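Local coordinates for extracellular solute-binding protein, family 5 (Chelativorans sp., PDB 6WM6) that binds EDTA and other aminopolycarboxylates in the periplasm, probably to hand them on to an ABC transporter, at residues T55-N60 with E225-G230; Y115-D120 with T168-T173; T329-G334 with T426-P431. All blocks are in the same frame, centred on the assembly; numbering follows the deposited sequence. Where two conformers were deposited one is given.

Contact 1 of 3, residues T55-N60 with E225-G230. With EDO (1,2-ethanediol), chain H; SO4 (sulfate ion), chain B.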
loop_
_atom_site.group_PDB
_atom_site.type_symbol
_atom_site.label_atom_id
_atom_site.label_comp_id
_atom_site.label_asym_id
_atom_site.label_seq_id
_atom_site.Cartn_x
_atom_site.Cartn_y
_atom_site.Cartn_z
ATOM N N THR A 55 3.213 6.023 13.539
ATOM C CA THR A 55 2.182 5.407 14.368
ATOM C C THR A 55 2.564 4.037 14.925
ATOM O O THR A 55 1.791 3.476 15.708
ATOM C CB THR A 55 0.877 5.265 13.569
ATOM O OG1 THR A 55 1.109 4.454 12.414
ATOM C CG2 THR A 55 0.353 6.628 13.125
ATOM N N ARG A 56 3.714 3.483 14.547
ATOM C CA ARG A 56 4.163 2.201 15.070
ATOM C C ARG A 56 5.582 2.334 15.615
ATOM O O ARG A 56 6.383 3.139 15.117
ATOM C CB ARG A 56 4.193 1.116 13.974
ATOM C CG ARG A 56 2.902 0.891 13.215
ATOM C CD ARG A 56 3.163 -0.061 12.048
ATOM N NE ARG A 56 1.975 -0.343 11.250
ATOM C CZ ARG A 56 1.147 -1.362 11.467
ATOM N NH1 ARG A 56 1.362 -2.205 12.467
ATOM N NH2 ARG A 56 0.097 -1.534 10.678
ATOM N N ASP A 57 5.903 1.529 16.630
ATOM C CA ASP A 57 7.292 1.361 17.025
ATOM C C ASP A 57 8.036 0.587 15.935
ATOM O O ASP A 57 7.427 -0.066 15.084
ATOM C CB ASP A 57 7.375 0.614 18.358
ATOM C CG ASP A 57 8.777 0.617 18.970
ATOM O OD1 ASP A 57 9.625 1.455 18.613
ATOM O OD2 ASP A 57 9.042 -0.246 19.845
ATOM N N ILE A 58 9.362 0.698 15.940
ATOM C CA ILE A 58 10.206 -0.009 14.981
ATOM C C ILE A 58 10.831 -1.203 15.702
ATOM O O ILE A 58 11.716 -1.035 16.551
ATOM C CB ILE A 58 11.316 0.886 14.413
ATOM C CG1 ILE A 58 10.765 2.200 13.862
ATOM C CG2 ILE A 58 12.089 0.114 13.338
ATOM C CD1 ILE A 58 9.845 2.040 12.698
ATOM N N THR A 59 10.395 -2.411 15.352
ATOM C CA THR A 59 11.021 -3.635 15.836
ATOM C C THR A 59 11.678 -4.436 14.727
ATOM O O THR A 59 12.374 -5.413 15.015
ATOM C CB THR A 59 9.990 -4.523 16.556
ATOM O OG1 THR A 59 8.884 -4.766 15.691
ATOM C CG2 THR A 59 9.506 -3.817 17.816
ATOM N N ASN A 60 11.488 -4.034 13.479
ATOM C CA ASN A 60 12.067 -4.687 12.311
ATOM C C ASN A 60 12.406 -3.567 11.338
ATOM O O ASN A 60 11.552 -2.740 11.030
ATOM C CB ASN A 60 11.063 -5.678 11.703
ATOM C CG ASN A 60 11.656 -6.500 10.571
ATOM O OD1 ASN A 60 12.226 -5.953 9.607
ATOM N ND2 ASN A 60 11.495 -7.802 10.645
ATOM N N GLU A 225 21.487 8.205 13.511
ATOM C CA GLU A 225 22.357 8.578 14.619
ATOM C C GLU A 225 22.003 7.828 15.899
ATOM O O GLU A 225 22.913 7.388 16.614
ATOM C CB GLU A 225 22.284 10.089 14.859
ATOM C CG GLU A 225 23.183 10.590 15.987
ATOM C CD GLU A 225 23.050 12.084 16.223
ATOM O OE1 GLU A 225 21.983 12.530 16.698
ATOM O OE2 GLU A 225 24.013 12.826 15.915
ATOM N N SER A 226 20.715 7.695 16.219
ATOM C CA SER A 226 20.295 6.999 17.418
ATOM C C SER A 226 18.859 6.521 17.278
ATOM O O SER A 226 18.081 7.033 16.462
ATOM C CB SER A 226 20.404 7.888 18.667
ATOM O OG SER A 226 19.500 8.979 18.576
ATOM N N PHE A 227 18.517 5.531 18.094
ATOM C CA PHE A 227 17.166 5.011 18.191
ATOM C C PHE A 227 16.818 4.807 19.652
ATOM O O PHE A 227 17.507 4.057 20.357
ATOM C CB PHE A 227 17.019 3.688 17.445
ATOM C CG PHE A 227 15.667 3.064 17.573
ATOM C CD1 PHE A 227 14.523 3.779 17.243
ATOM C CD2 PHE A 227 15.531 1.752 18.017
ATOM C CE1 PHE A 227 13.270 3.203 17.353
ATOM C CE2 PHE A 227 14.285 1.171 18.118
ATOM C CZ PHE A 227 13.153 1.891 17.781
ATOM N N ASP A 228 15.760 5.473 20.110
ATOM C CA ASP A 228 15.229 5.300 21.452
ATOM C C ASP A 228 13.959 4.470 21.311
ATOM O O ASP A 228 12.926 4.997 20.860
ATOM C CB ASP A 228 14.929 6.658 22.090
ATOM C CG ASP A 228 14.500 6.544 23.539
ATOM O OD1 ASP A 228 14.574 5.431 24.103
ATOM O OD2 ASP A 228 14.090 7.575 24.113
ATOM N N PRO A 229 13.987 3.180 21.641
ATOM C CA PRO A 229 12.841 2.307 21.352
ATOM C C PRO A 229 11.524 2.845 21.886
ATOM O O PRO A 229 11.422 3.290 23.034
ATOM C CB PRO A 229 13.228 0.987 22.040
ATOM C CG PRO A 229 14.709 0.994 22.014
ATOM C CD PRO A 229 15.128 2.423 22.204
ATOM N N GLY A 230 10.503 2.799 21.031
ATOM C CA GLY A 230 9.196 3.288 21.374
ATOM C C GLY A 230 9.067 4.793 21.418
ATOM O O GLY A 230 7.982 5.290 21.739
HETATM C C1 EDO H . 3.195 7.463 9.405
HETATM O O1 EDO H . 2.782 6.484 10.373
HETATM C C2 EDO H . 3.956 6.787 8.268
HETATM O O2 EDO H . 3.059 6.452 7.201
HETATM S S SO4 B . 0.116 -0.871 6.120
HETATM O O1 SO4 B . 1.265 -0.129 5.593
HETATM O O2 SO4 B . -0.075 -0.522 7.518
HETATM O O3 SO4 B . -1.103 -0.519 5.340
HETATM O O4 SO4 B . 0.382 -2.300 6.002
#
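Asp57 and Ile58 lie against Phe227 and Gly230, where the loop following strand 49-54 meets the turn of a β-hairpin formed by strands 222-228 and 232-237. That hairpin closes one edge of a four-stranded mixed sheet, and Glu225 and Ser226 make a classic β bulge opposite Thr234. The tight part of the contact centres on the Phe227 ring. Its CZ lies 3.5 Å from the Ile58 carbonyl O, which comes in obliquely, and 4.0 Å from Ile58 CB. One face of the ring is covered by its own turn, with Pro229 N above the centre. Trp61 meets the ring edge-to-face, and Val233 and Ile256 also touch the phenylalanine, tying it into the sheet.

The other side is looser. Arg56 and Thr55 do not meet the hairpin; they bind small molecules that probably came from the crystallisation liquor. Extended from CG to NE, Arg56 gives a weak hydrogen bond from NH2 to sulfate O2 (3.3 Å); the sulfate is also held by Ala71 N and Tyr460 OH. Thr55 N donates to ethanediol O1 at 3.2 Å, with a weak second bond from OG1.

Between these halves, the Asp57 carboxylate reaches the turn because CG stands anti to the backbone N (chi1 -170°). OD1 touches the edge of the Phe227 ring and accepts a weak bond from Ile58 N within its own loop. Gly230, at positive phi, supplies the second donor: its N lies 2.9 Å from Asp57 OD1 and approaches from above the carboxylate, 52° out of its plane.

Contact 2 of 3, residues Y115-D120 with T168-T173; sequences YRIRED and TGKVVT
Tyr115 and Val172 form an antiparallel hydrogen-bonded pair, followed by the non-hydrogen-bonded pair Arg116 and Val171, in strand segments whose directions differ by 158°. Tyr115 N reaches Val172 O at 2.8 Å and Val172 N returns to Tyr115 O at 2.9 Å, both nearly straight. Two residues on from Tyr115, Ile117 N donates to Lys170 O at 2.8 Å, continuing the pairing to where the strands give way to loops.

Lys170 does most of the side-chain work. A bend at chi2 (-72°) lays its chain across Ile117 at about a right angle, CD packing on Ile117 CB and CG2. The ammonium then lands among backbone carbonyls: Lys170 NZ gives hydrogen bonds to Ile129 O and to Arg118 O (2.9 Å to the latter, tilted from its carbonyl plane), and a weak one to Glu119 O. Three carbonyls of the single connection from strand 111-117 to helix 131-141 thus gather round one ammonium group.

On the face shared by Tyr115 and Val172 the contact is apolar. Tyr115 CB and Val172 CB are 4.2 Å apart, Ile117 CD1 meets Val172 CG2 at 4.0 Å, and Phe134 of helix 131-141 covers all three residues. Phe187 and Trp183 also pack on the tyrosine. On the reverse face, in one of its two conformers, Arg116 runs alongside Val171, with Val171 CG1 over one face of the guanidinium, offset toward its rim.

These are the two central strands of a four-stranded antiparallel sheet backed by a helix, consistent with the extra domain that family 5 solute-binding proteins carry beside their two ligand-binding lobes.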
loop_
_atom_site.group_PDB
_atom_site.type_symbol
_atom_site.label_atom_id
_atom_site.label_comp_id
_atom_site.label_asym_id
_atom_site.label_seq_id
_atom_site.Cartn_x
_atom_site.Cartn_y
_atom_site.Cartn_z
ATOM N N TYR A 115 21.251 -2.661 -15.964
ATOM C CA TYR A 115 21.360 -1.511 -15.078
ATOM C C TYR A 115 22.795 -1.006 -15.147
ATOM O O TYR A 115 23.742 -1.791 -15.011
ATOM C CB TYR A 115 21.039 -1.873 -13.625
ATOM C CG TYR A 115 19.670 -2.465 -13.373
ATOM C CD1 TYR A 115 19.465 -3.831 -13.468
ATOM C CD2 TYR A 115 18.575 -1.665 -13.037
ATOM C CE1 TYR A 115 18.221 -4.388 -13.232
ATOM C CE2 TYR A 115 17.328 -2.209 -12.817
ATOM C CZ TYR A 115 17.152 -3.568 -12.916
ATOM O OH TYR A 115 15.909 -4.143 -12.711
ATOM N N ARG A 116 22.976 0.286 -15.342
ATOM C CA ARG A 116 24.288 0.922 -15.254
ATOM C C ARG A 116 24.247 1.835 -14.035
ATOM O O ARG A 116 23.508 2.832 -14.021
ATOM C CB ARG A 116 24.637 1.656 -16.544
ATOM C CG ARG A 116 24.853 0.665 -17.694
ATOM C CD ARG A 116 25.154 1.305 -19.049
ATOM N NE ARG A 116 25.142 0.286 -20.104
ATOM C CZ ARG A 116 26.183 -0.473 -20.439
ATOM N NH1 ARG A 116 27.348 -0.330 -19.822
ATOM N NH2 ARG A 116 26.061 -1.375 -21.403
ATOM N N ILE A 117 24.986 1.449 -12.993
ATOM C CA ILE A 117 25.042 2.172 -11.732
ATOM C C ILE A 117 26.019 3.322 -11.875
ATOM O O ILE A 117 27.110 3.165 -12.447
ATOM C CB ILE A 117 25.493 1.206 -10.622
ATOM C CG1 ILE A 117 24.550 0.010 -10.530
ATOM C CG2 ILE A 117 25.600 1.947 -9.286
ATOM C CD1 ILE A 117 25.121 -1.102 -9.643
ATOM N N ARG A 118 25.660 4.497 -11.330
ATOM C CA ARG A 118 26.599 5.618 -11.362
ATOM C C ARG A 118 27.891 5.266 -10.643
ATOM O O ARG A 118 27.881 4.658 -9.571
ATOM C CB ARG A 118 25.984 6.856 -10.709
ATOM C CG ARG A 118 24.932 7.522 -11.580
ATOM C CD ARG A 118 24.486 8.856 -11.001
ATOM N NE ARG A 118 25.583 9.809 -10.840
ATOM C CZ ARG A 118 25.937 10.377 -9.681
ATOM N NH1 ARG A 118 25.283 10.114 -8.548
ATOM N NH2 ARG A 118 26.952 11.233 -9.659
ATOM N N GLU A 119 29.010 5.704 -11.218
ATOM C CA GLU A 119 30.302 5.446 -10.597
ATOM C C GLU A 119 30.351 5.996 -9.180
ATOM O O GLU A 119 30.880 5.337 -8.277
ATOM C CB GLU A 119 31.417 6.021 -11.474
ATOM C CG GLU A 119 31.628 5.209 -12.748
ATOM C CD GLU A 119 32.777 5.715 -13.593
ATOM O OE1 GLU A 119 32.886 5.284 -14.762
ATOM O OE2 GLU A 119 33.569 6.538 -13.091
ATOM N N ASP A 120 29.764 7.173 -8.953
ATOM C CA ASP A 120 29.832 7.832 -7.650
ATOM C C ASP A 120 28.832 7.307 -6.628
ATOM O O ASP A 120 28.868 7.748 -5.472
ATOM C CB ASP A 120 29.654 9.333 -7.808
ATOM C CG ASP A 120 30.799 9.996 -8.540
ATOM O OD1 ASP A 120 31.883 9.381 -8.632
ATOM O OD2 ASP A 120 30.618 11.138 -9.019
ATOM N N THR A 168 33.793 -4.062 -13.457
ATOM C CA THR A 168 33.775 -2.841 -12.657
ATOM C C THR A 168 32.756 -2.905 -11.533
ATOM O O THR A 168 32.822 -2.088 -10.612
ATOM C CB THR A 168 33.478 -1.600 -13.510
ATOM O OG1 THR A 168 32.088 -1.586 -13.873
ATOM C CG2 THR A 168 34.350 -1.562 -14.754
ATOM N N GLY A 169 31.798 -3.835 -11.612
ATOM C CA GLY A 169 30.707 -3.892 -10.669
ATOM C C GLY A 169 29.572 -2.937 -10.962
ATOM O O GLY A 169 28.567 -2.961 -10.239
ATOM N N LYS A 170 29.692 -2.105 -11.994
ATOM C CA LYS A 170 28.691 -1.064 -12.230
ATOM C C LYS A 170 27.711 -1.382 -13.345
ATOM O O LYS A 170 26.764 -0.613 -13.529
ATOM C CB LYS A 170 29.367 0.284 -12.481
ATOM C CG LYS A 170 30.163 0.813 -11.266
ATOM C CD LYS A 170 29.236 1.296 -10.146
ATOM C CE LYS A 170 30.002 1.882 -8.949
ATOM N NZ LYS A 170 29.080 2.568 -7.998
ATOM N N VAL A 171 27.864 -2.496 -14.054
ATOM C CA VAL A 171 26.931 -2.910 -15.094
ATOM C C VAL A 171 26.342 -4.255 -14.689
ATOM O O VAL A 171 27.073 -5.251 -14.573
ATOM C CB VAL A 171 27.591 -2.992 -16.474
ATOM C CG1 VAL A 171 26.547 -3.316 -17.538
ATOM C CG2 VAL A 171 28.295 -1.695 -16.819
ATOM N N VAL A 172 25.032 -4.292 -14.473
ATOM C CA VAL A 172 24.320 -5.454 -13.950
ATOM C C VAL A 172 23.333 -5.912 -15.009
ATOM O O VAL A 172 22.516 -5.118 -15.482
ATOM C CB VAL A 172 23.580 -5.105 -12.643
ATOM C CG1 VAL A 172 22.841 -6.320 -12.106
ATOM C CG2 VAL A 172 24.544 -4.555 -11.624
ATOM N N THR A 173 23.394 -7.189 -15.374
ATOM C CA THR A 173 22.533 -7.763 -16.405
ATOM C C THR A 173 21.636 -8.832 -15.799
ATOM O O THR A 173 22.131 -9.838 -15.269
ATOM C CB THR A 173 23.377 -8.347 -17.541
ATOM O OG1 THR A 173 24.203 -7.320 -18.113
ATOM C CG2 THR A 173 22.501 -8.930 -18.646
#

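Contact 3 of 3, residues T329-G334 with T426-P431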
loop_
_atom_site.group_PDB
_atom_site.type_symbol
_atom_site.label_atom_id
_atom_site.label_comp_id
_atom_site.label_asym_id
_atom_site.label_seq_id
_atom_site.Cartn_x
_atom_site.Cartn_y
_atom_site.Cartn_z
ATOM N N THR A 329 -26.454 -6.311 -3.777
ATOM C CA THR A 329 -27.456 -5.539 -4.505
ATOM C C THR A 329 -28.225 -4.612 -3.570
ATOM O O THR A 329 -28.558 -3.479 -3.950
ATOM C CB THR A 329 -28.383 -6.513 -5.220
ATOM O OG1 THR A 329 -27.635 -7.279 -6.169
ATOM C CG2 THR A 329 -29.513 -5.795 -5.973
ATOM N N ALA A 330 -28.501 -5.059 -2.348
ATOM C CA ALA A 330 -29.215 -4.245 -1.377
ATOM C C ALA A 330 -28.373 -3.099 -0.832
ATOM O O ALA A 330 -28.917 -2.056 -0.434
ATOM C CB ALA A 330 -29.673 -5.133 -0.222
ATOM N N ILE A 331 -27.051 -3.257 -0.776
ATOM C CA ILE A 331 -26.204 -2.169 -0.293
ATOM C C ILE A 331 -26.371 -0.965 -1.204
ATOM O O ILE A 331 -26.336 -1.077 -2.435
ATOM C CB ILE A 331 -24.747 -2.648 -0.195
ATOM C CG1 ILE A 331 -24.613 -3.621 0.956
ATOM C CG2 ILE A 331 -23.797 -1.472 -0.055
ATOM C CD1 ILE A 331 -23.265 -4.325 1.025
ATOM N N ASP A 332 -26.546 0.213 -0.596
ATOM C CA ASP A 332 -26.703 1.473 -1.333
ATOM C C ASP A 332 -25.374 2.206 -1.272
ATOM O O ASP A 332 -25.080 2.896 -0.292
ATOM C CB ASP A 332 -27.819 2.298 -0.692
ATOM C CG ASP A 332 -28.162 3.557 -1.476
ATOM O OD1 ASP A 332 -27.308 4.063 -2.232
ATOM O OD2 ASP A 332 -29.300 4.044 -1.310
ATOM N N ALA A 333 -24.554 2.049 -2.318
ATOM C CA ALA A 333 -23.218 2.637 -2.308
ATOM C C ALA A 333 -23.272 4.154 -2.392
ATOM O O ALA A 333 -22.404 4.825 -1.819
ATOM C CB ALA A 333 -22.375 2.069 -3.455
ATOM N N GLY A 334 -24.269 4.702 -3.077
ATOM C CA GLY A 334 -24.426 6.153 -3.099
ATOM C C GLY A 334 -24.644 6.709 -1.711
ATOM O O GLY A 334 -24.025 7.696 -1.317
ATOM N N THR A 426 -25.510 -2.805 7.812
ATOM C CA THR A 426 -26.514 -3.497 8.615
ATOM C C THR A 426 -27.916 -3.006 8.291
ATOM O O THR A 426 -28.839 -3.810 8.127
ATOM C CB THR A 426 -26.196 -3.281 10.093
ATOM O OG1 THR A 426 -24.960 -3.937 10.402
ATOM C CG2 THR A 426 -27.311 -3.843 10.979
ATOM N N GLY A 427 -28.083 -1.683 8.175
ATOM C CA GLY A 427 -29.392 -1.136 7.861
ATOM C C GLY A 427 -29.863 -1.453 6.457
ATOM O O GLY A 427 -31.053 -1.687 6.234
ATOM N N TYR A 428 -28.944 -1.473 5.487
ATOM C CA TYR A 428 -29.358 -1.770 4.116
ATOM C C TYR A 428 -29.892 -3.191 3.964
ATOM O O TYR A 428 -30.772 -3.437 3.126
ATOM C CB TYR A 428 -28.196 -1.613 3.128
ATOM C CG TYR A 428 -27.537 -0.255 3.103
ATOM C CD1 TYR A 428 -28.265 0.923 3.267
ATOM C CD2 TYR A 428 -26.161 -0.144 2.931
ATOM C CE1 TYR A 428 -27.637 2.158 3.256
ATOM C CE2 TYR A 428 -25.545 1.069 2.914
ATOM C CZ TYR A 428 -26.273 2.221 3.079
ATOM O OH TYR A 428 -25.623 3.427 3.072
ATOM N N ILE A 429 -29.353 -4.146 4.725
ATOM C CA ILE A 429 -29.739 -5.545 4.569
ATOM C C ILE A 429 -30.818 -5.979 5.543
ATOM O O ILE A 429 -31.342 -7.097 5.404
ATOM C CB ILE A 429 -28.533 -6.503 4.617
ATOM C CG1 ILE A 429 -27.890 -6.533 5.997
ATOM C CG2 ILE A 429 -27.511 -6.074 3.563
ATOM C CD1 ILE A 429 -26.790 -7.573 6.111
ATOM N N ALA A 430 -31.180 -5.137 6.508
ATOM C CA ALA A 430 -32.241 -5.505 7.436
ATOM C C ALA A 430 -33.547 -5.813 6.713
ATOM O O ALA A 430 -34.235 -6.764 7.125
ATOM C CB ALA A 430 -32.420 -4.405 8.485
ATOM N N PRO A 431 -33.935 -5.095 5.655
ATOM C CA PRO A 431 -35.175 -5.456 4.938
ATOM C C PRO A 431 -35.144 -6.827 4.286
ATOM O O PRO A 431 -36.211 -7.354 3.924
ATOM C CB PRO A 431 -35.318 -4.343 3.891
ATOM C CG PRO A 431 -34.553 -3.191 4.450
ATOM C CD PRO A 431 -33.403 -3.785 5.225
HETATM O O HOH W 1 -31.115 -1.368 0.842
#
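Tyr428 lays one face of its ring over the backbone and CB of Asp332. The CB sits 4.1 Å from the ring centroid, only 16° off the normal, a CH-pi contact well over the face. Asp332 N lies over the same face, offset toward the rim, 3.6 Å from Tyr428 CD2. The tyrosine reaches this position with CG anti to its own carbonyl carbon (chi1 -57°), a setting that swings the ring off helix 416-429 and across residues 330-332. Its CB rests on Ala330 O, and farther out Tyr428 CD2 meets Ile331 CG2 at 4.0 Å, the two side chains crossing at about a right angle.

The ring therefore spans the short break between two consecutive helices, 321-330 and 333-340, in which Ile331 is the first residue to leave helical angles and Asp332 is the N-cap of the second helix. With CG anti to the backbone N (chi1 -174°), Asp332 turns its carboxylate so that OD1 caps Asp335 N. The far end of the tyrosine goes to that same first turn, where its OH hydrogen-bonds Asp335 OD2. Asp335 is thus held at its N by Asp332 and at its OD2 by Tyr428, two residues that also pack on each other through the ring face.

At the near end, Ala330 CB points toward residues 426-431 and lies 3.9 Å from Tyr428 O. Ile429 adds a looser apolar touch, its CG2 coming only to 4.5 Å from Ala330 CB. Beside this apolar meeting, a water donates to a backbone carbonyl of each segment, 2.6 Å from Ala330 O and 3.1 Å from Tyr428 O.

The three contacts are well separated. Contact 2 is nested along the chain inside the loop that contact 1 closes, yet their centres are about 33 Å apart and their nearest atoms about 20 Å. Contact 3 forms later in the sequence, its centre about 43 Å from that of contact 1 and about 57 Å from that of contact 2, with contacts 2 and 3 on opposite sides of the chain's centre. Contact 1, about 21 Å from that centre, is the innermost of the three, and the sulfate beside it also binds Tyr460 on strand 456-462. Contacts 2 and 3 lie farther out, at about 30 Å and 28 Å.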